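Side-chain contacts in flavin-nucleotide-binding protein (Mycobacterium smegmatis, PDB 4YBN), which binds FAD and heme and is probably an oxidoreductase of the split beta-barrel, FMN-binding superfamily: residues E58-G63 against D124-R129; A79-T84 against G109-I114. One frame throughout, in Å; residues are numbered along the deposited sequence.

Interaction 1: residues E58-G63 against D124-R129. With HEM (protoporphyrin IX containing Fe), chain F.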
# COMPACT_ATOMS: atom_id res chain seq x y z
N GLU A 58 -9.44 16.35 -7.85
CA GLU A 58 -8.19 15.95 -8.45
C GLU A 58 -7.33 15.17 -7.43
O GLU A 58 -7.27 15.54 -6.26
CB GLU A 58 -7.46 17.15 -8.95
CG GLU A 58 -7.91 17.53 -10.35
CD GLU A 58 -7.39 18.86 -10.76
OE1 GLU A 58 -7.44 19.78 -9.88
OE2 GLU A 58 -6.88 18.97 -11.91
N LEU A 59 -6.65 14.13 -7.91
CA LEU A 59 -5.53 13.47 -7.18
C LEU A 59 -4.22 14.05 -7.59
O LEU A 59 -3.80 14.04 -8.77
CB LEU A 59 -5.63 12.00 -7.49
CG LEU A 59 -4.85 10.95 -6.74
CD1 LEU A 59 -5.57 9.60 -6.86
CD2 LEU A 59 -3.43 10.89 -7.24
N VAL A 60 -3.52 14.61 -6.63
CA VAL A 60 -2.35 15.40 -6.91
C VAL A 60 -1.08 14.78 -6.35
O VAL A 60 -1.08 14.38 -5.19
CB VAL A 60 -2.53 16.81 -6.29
CG1 VAL A 60 -1.36 17.69 -6.61
CG2 VAL A 60 -3.85 17.41 -6.79
N ILE A 61 -0.01 14.76 -7.13
CA ILE A 61 1.29 14.30 -6.68
C ILE A 61 2.31 15.33 -7.01
O ILE A 61 2.10 16.25 -7.83
CB ILE A 61 1.65 12.93 -7.34
CG1 ILE A 61 1.73 13.02 -8.88
CG2 ILE A 61 0.59 11.89 -6.93
CD1 ILE A 61 2.01 11.74 -9.62
N HIS A 62 3.49 15.14 -6.46
CA HIS A 62 4.59 15.97 -6.82
C HIS A 62 5.93 15.35 -6.66
O HIS A 62 6.09 14.31 -6.01
CB HIS A 62 4.52 17.25 -6.01
CG HIS A 62 5.03 17.10 -4.65
ND1 HIS A 62 4.54 16.15 -3.79
CD2 HIS A 62 6.04 17.74 -4.01
CE1 HIS A 62 5.20 16.24 -2.65
NE2 HIS A 62 6.11 17.19 -2.76
N GLY A 63 6.94 15.99 -7.19
CA GLY A 63 8.31 15.49 -7.00
C GLY A 63 9.31 16.26 -7.81
O GLY A 63 8.97 17.35 -8.25
N ASP A 124 0.55 24.02 -1.68
CA ASP A 124 0.04 24.40 -0.40
C ASP A 124 -1.09 23.46 -0.05
O ASP A 124 -1.17 22.95 1.10
CB ASP A 124 -0.46 25.85 -0.38
CG ASP A 124 0.68 26.91 -0.35
OD1 ASP A 124 1.89 26.58 -0.38
OD2 ASP A 124 0.33 28.11 -0.34
N ALA A 125 -2.02 23.28 -0.97
CA ALA A 125 -3.14 22.38 -0.66
C ALA A 125 -2.64 20.93 -0.44
O ALA A 125 -3.14 20.25 0.42
CB ALA A 125 -4.21 22.42 -1.73
N LEU A 126 -1.64 20.49 -1.20
CA LEU A 126 -1.05 19.15 -1.04
C LEU A 126 -0.42 19.03 0.33
O LEU A 126 -0.71 18.09 1.08
CB LEU A 126 -0.02 18.84 -2.15
CG LEU A 126 0.66 17.45 -2.15
CD1 LEU A 126 -0.40 16.39 -2.10
CD2 LEU A 126 1.62 17.14 -3.34
N THR A 127 0.41 20.01 0.70
CA THR A 127 1.02 19.99 2.04
C THR A 127 0.02 19.86 3.20
O THR A 127 0.22 19.07 4.12
CB THR A 127 1.80 21.28 2.22
OG1 THR A 127 2.90 21.23 1.33
CG2 THR A 127 2.28 21.45 3.64
N ASP A 128 -1.07 20.58 3.11
CA ASP A 128 -2.13 20.53 4.07
C ASP A 128 -2.91 19.22 4.08
O ASP A 128 -3.70 19.04 4.97
CB ASP A 128 -3.13 21.67 3.87
CG ASP A 128 -2.61 23.05 4.39
OD1 ASP A 128 -1.52 23.14 5.01
OD2 ASP A 128 -3.28 24.05 4.12
N ARG A 129 -2.74 18.35 3.08
CA ARG A 129 -3.27 16.97 3.14
C ARG A 129 -2.38 16.11 4.03
O ARG A 129 -2.88 15.36 4.86
CB ARG A 129 -3.34 16.35 1.69
CG ARG A 129 -4.67 16.53 1.03
CD ARG A 129 -5.13 17.90 1.16
NE ARG A 129 -6.38 18.20 0.49
CZ ARG A 129 -6.80 19.45 0.34
NH1 ARG A 129 -6.03 20.49 0.79
NH2 ARG A 129 -7.97 19.65 -0.25
CHA HEM F . 10.42 14.70 -3.05
CHB HEM F . 7.09 14.41 0.39
CHC HEM F . 6.24 19.18 0.06
CHD HEM F . 9.43 19.39 -3.55
C1A HEM F . 9.60 14.22 -2.07
C2A HEM F . 9.59 12.87 -1.65
C3A HEM F . 8.62 12.79 -0.69
C4A HEM F . 8.07 14.08 -0.52
CMA HEM F . 8.27 11.53 0.06
CAA HEM F . 10.44 11.72 -2.16
CBA HEM F . 11.91 11.75 -1.73
CGA HEM F . 12.62 10.55 -2.33
O1A HEM F . 13.00 9.62 -1.59
O2A HEM F . 12.84 10.49 -3.57
C1B HEM F . 6.58 15.70 0.62
C2B HEM F . 5.64 15.99 1.66
C3B HEM F . 5.36 17.32 1.58
C4B HEM F . 6.21 17.86 0.47
CMB HEM F . 5.02 15.01 2.63
CAB HEM F . 4.45 18.00 2.55
CBB HEM F . 4.46 19.30 2.74
C1C HEM F . 7.01 19.69 -1.00
C2C HEM F . 6.86 20.99 -1.58
C3C HEM F . 7.78 21.06 -2.63
C4C HEM F . 8.49 19.78 -2.65
CMC HEM F . 5.91 22.06 -1.13
CAC HEM F . 8.08 22.24 -3.46
CBC HEM F . 7.68 23.52 -3.23
C1D HEM F . 9.95 18.12 -3.67
C2D HEM F . 11.00 17.80 -4.65
C3D HEM F . 11.27 16.51 -4.49
C4D HEM F . 10.37 16.03 -3.44
CMD HEM F . 11.68 18.72 -5.64
CAD HEM F . 12.27 15.66 -5.20
CBD HEM F . 13.52 15.49 -4.30
CGD HEM F . 14.72 14.98 -5.08
O1D HEM F . 15.72 15.72 -5.28
O2D HEM F . 14.71 13.82 -5.52
NA HEM F . 8.67 14.95 -1.38
NB HEM F . 6.92 16.83 -0.02
NC HEM F . 7.95 18.97 -1.72
ND HEM F . 9.61 17.02 -2.97
FE HEM F . 8.30 16.91 -1.61
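The imidazole of H62 lies between L126 and the heme: NE2 points at the iron, pyrrole nitrogen NC lies at the ring edge close to its plane, and porphyrin carbon C1B is also at the edge, in plane. From the helix, L126 CD2 comes in obliquely beside ND1. This is strand-on-helix packing in the split beta-barrel: the axes of 58-63, on strand 58-64, and of 124-129, on helix 116-130, are nearly perpendicular at 95° and approach to 9.3 Å. CB of H62 already points to the helix; chi1 80°, with CG between the backbone N and the carbonyl carbon, then turns the ring so that NE2 meets the iron. L126 was modelled in two conformers, so its distances hold for one of them, and the very short approach of CD2 to ND1 is doubtful. In that conformer CG is anti to the backbone N (chi1 -178°) and both methyls go to the strand: CD1 lies 3.7 Å from V60 O, while CD2 reaches toward V60 CG1 at a loose 4.5 Å. L123 and F130, from the same helix, also pack on H62, whose carbonyl O makes a weak hydrogen bond to N3 of the FAD. T127 OG1 hydrogen-bonds to L123 O, and its side chain lies beside a heme vinyl, doubtfully close to CBB. The heme is further held by Y102 OH and K164 NZ of the second subunit, which puts the site at the dimer interface. H62 is the axial ligand, its NE2 standing 2.5 Å from the heme FE, rather long for such a bond.

Interaction 2: residues A79-T84 against G109-I114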
# COMPACT_ATOMS: atom_id res chain seq x y z
N ALA A 79 -1.92 6.28 -17.08
CA ALA A 79 -1.50 5.78 -15.76
C ALA A 79 -2.64 5.06 -15.14
O ALA A 79 -3.82 5.30 -15.46
CB ALA A 79 -1.16 6.95 -14.89
N ALA A 80 -2.33 4.20 -14.19
CA ALA A 80 -3.37 3.66 -13.36
C ALA A 80 -2.87 3.89 -11.93
O ALA A 80 -1.71 3.65 -11.64
CB ALA A 80 -3.62 2.19 -13.71
N VAL A 81 -3.74 4.33 -11.02
CA VAL A 81 -3.33 4.74 -9.70
C VAL A 81 -4.03 3.86 -8.73
O VAL A 81 -5.25 3.77 -8.78
CB VAL A 81 -3.68 6.21 -9.45
CG1 VAL A 81 -3.33 6.63 -8.04
CG2 VAL A 81 -2.91 7.08 -10.39
N SER A 82 -3.27 3.19 -7.85
CA SER A 82 -3.88 2.31 -6.87
C SER A 82 -3.65 2.80 -5.45
O SER A 82 -2.54 3.20 -5.05
CB SER A 82 -3.31 0.85 -7.09
OG SER A 82 -3.75 -0.00 -6.07
N VAL A 83 -4.74 2.80 -4.69
CA VAL A 83 -4.74 3.28 -3.30
C VAL A 83 -5.42 2.24 -2.44
O VAL A 83 -6.58 1.91 -2.67
CB VAL A 83 -5.44 4.66 -3.10
CG1 VAL A 83 -5.34 5.10 -1.64
CG2 VAL A 83 -4.73 5.68 -4.00
N THR A 84 -4.71 1.77 -1.42
CA THR A 84 -5.15 0.60 -0.64
C THR A 84 -4.95 0.80 0.87
O THR A 84 -3.91 1.29 1.34
CB THR A 84 -4.37 -0.67 -1.15
OG1 THR A 84 -4.77 -0.94 -2.51
CG2 THR A 84 -4.70 -1.88 -0.36
N GLY A 109 -6.13 7.43 -15.91
CA GLY A 109 -6.16 8.54 -16.80
C GLY A 109 -4.79 9.06 -17.03
O GLY A 109 -3.79 8.39 -16.75
N THR A 110 -4.74 10.30 -17.48
CA THR A 110 -3.51 10.97 -17.82
C THR A 110 -3.36 12.11 -16.87
O THR A 110 -4.25 12.94 -16.72
CB THR A 110 -3.56 11.43 -19.32
OG1 THR A 110 -3.78 10.27 -20.11
CG2 THR A 110 -2.31 12.08 -19.76
N PHE A 111 -2.23 12.15 -16.20
CA PHE A 111 -1.92 13.28 -15.38
C PHE A 111 -1.68 14.56 -16.21
O PHE A 111 -1.06 14.53 -17.29
CB PHE A 111 -0.72 13.03 -14.54
CG PHE A 111 -0.98 12.17 -13.35
CD1 PHE A 111 -0.86 10.83 -13.44
CD2 PHE A 111 -1.23 12.73 -12.09
CE1 PHE A 111 -1.04 10.02 -12.36
CE2 PHE A 111 -1.44 11.92 -10.99
CZ PHE A 111 -1.33 10.57 -11.12
N GLU A 112 -2.23 15.66 -15.73
CA GLU A 112 -1.88 16.95 -16.27
C GLU A 112 -0.88 17.70 -15.41
O GLU A 112 -0.95 17.69 -14.15
CB GLU A 112 -3.16 17.78 -16.56
CG GLU A 112 -3.82 18.56 -15.41
CD GLU A 112 -5.07 19.39 -15.85
OE1 GLU A 112 -5.21 19.70 -17.07
OE2 GLU A 112 -5.92 19.75 -14.98
N VAL A 113 0.08 18.32 -16.09
CA VAL A 113 1.08 19.18 -15.45
C VAL A 113 0.40 20.41 -14.90
O VAL A 113 -0.27 21.10 -15.63
CB VAL A 113 2.18 19.61 -16.42
CG1 VAL A 113 3.10 20.67 -15.79
CG2 VAL A 113 3.03 18.41 -16.82
N ILE A 114 0.58 20.69 -13.63
CA ILE A 114 0.06 21.92 -13.07
C ILE A 114 0.93 23.05 -13.59
O ILE A 114 2.17 23.03 -13.49
CB ILE A 114 0.08 21.91 -11.51
CG1 ILE A 114 -0.80 20.78 -10.94
CG2 ILE A 114 -0.43 23.22 -10.91
CD1 ILE A 114 -2.11 20.69 -11.61
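A79 and G109 are joined by two backbone hydrogen bonds, A79 N to G109 O at 2.8 Å and G109 N to A79 O at 3.2 Å, the mark of an antiparallel hydrogen-bonded pair. The shorter bond is the more bent, 141° at the hydrogen against 159° for its mate, and each donor sits somewhat out of the plane of the carbonyl it meets. A79 O and G109 O, both acceptors, lie 3.3 Å apart without bonding. G109 has an extreme extended backbone in which a CB would jam against the carbonyl O of the residue before it, so the absence of a side chain fits this position. The methyl of A79 comes within 3.5 Å of G109 O and goes on to touch the ring of F111. F111 has CG anti to its carbonyl carbon (chi1 -78°), which swings the phenyl back toward 79-84. A79 CB meets this ring at the edge, near the plane, 4.0 Å from CE1. V81 reaches it with one branch, CG2 approaching CZ obliquely at 3.9 Å, and the two side chains cross at about a right angle. Polar grip thus ends after one residue pair, and apolar contact takes over as the chains diverge. The chain turns a corner at G109: strand 99-108 before it pairs with strand 78-91, whereas strand 110-113 after it pairs with 149-155, a change of partner consistent with the curling of the split beta-barrel. L73 of helix 68-74 packs on both A79 and F111, while L154 of strand 149-155 touches both V81 and F111.

Both contacts are buried, and strand 58-64 ties them together by its two faces. V60 and H62 face the helix in interaction 1; L59 and I61 point the other way, into the side chains of interaction 2, where I61 CD1 lies 3.7 Å from F111 CE2 and L59 CD1 3.9 Å from V81 CG1. Nearer solvent, E58 OE2 and E112 OE2 approach to 3.3 Å, like charges that would probably repel unless a proton is shared. Interaction 1 combines apolar packing with metal ligation at the cofactor site, whereas interaction 2 depends on backbone pairing and aromatic packing within the barrel. Strand 110-113 leads directly into helix 116-130.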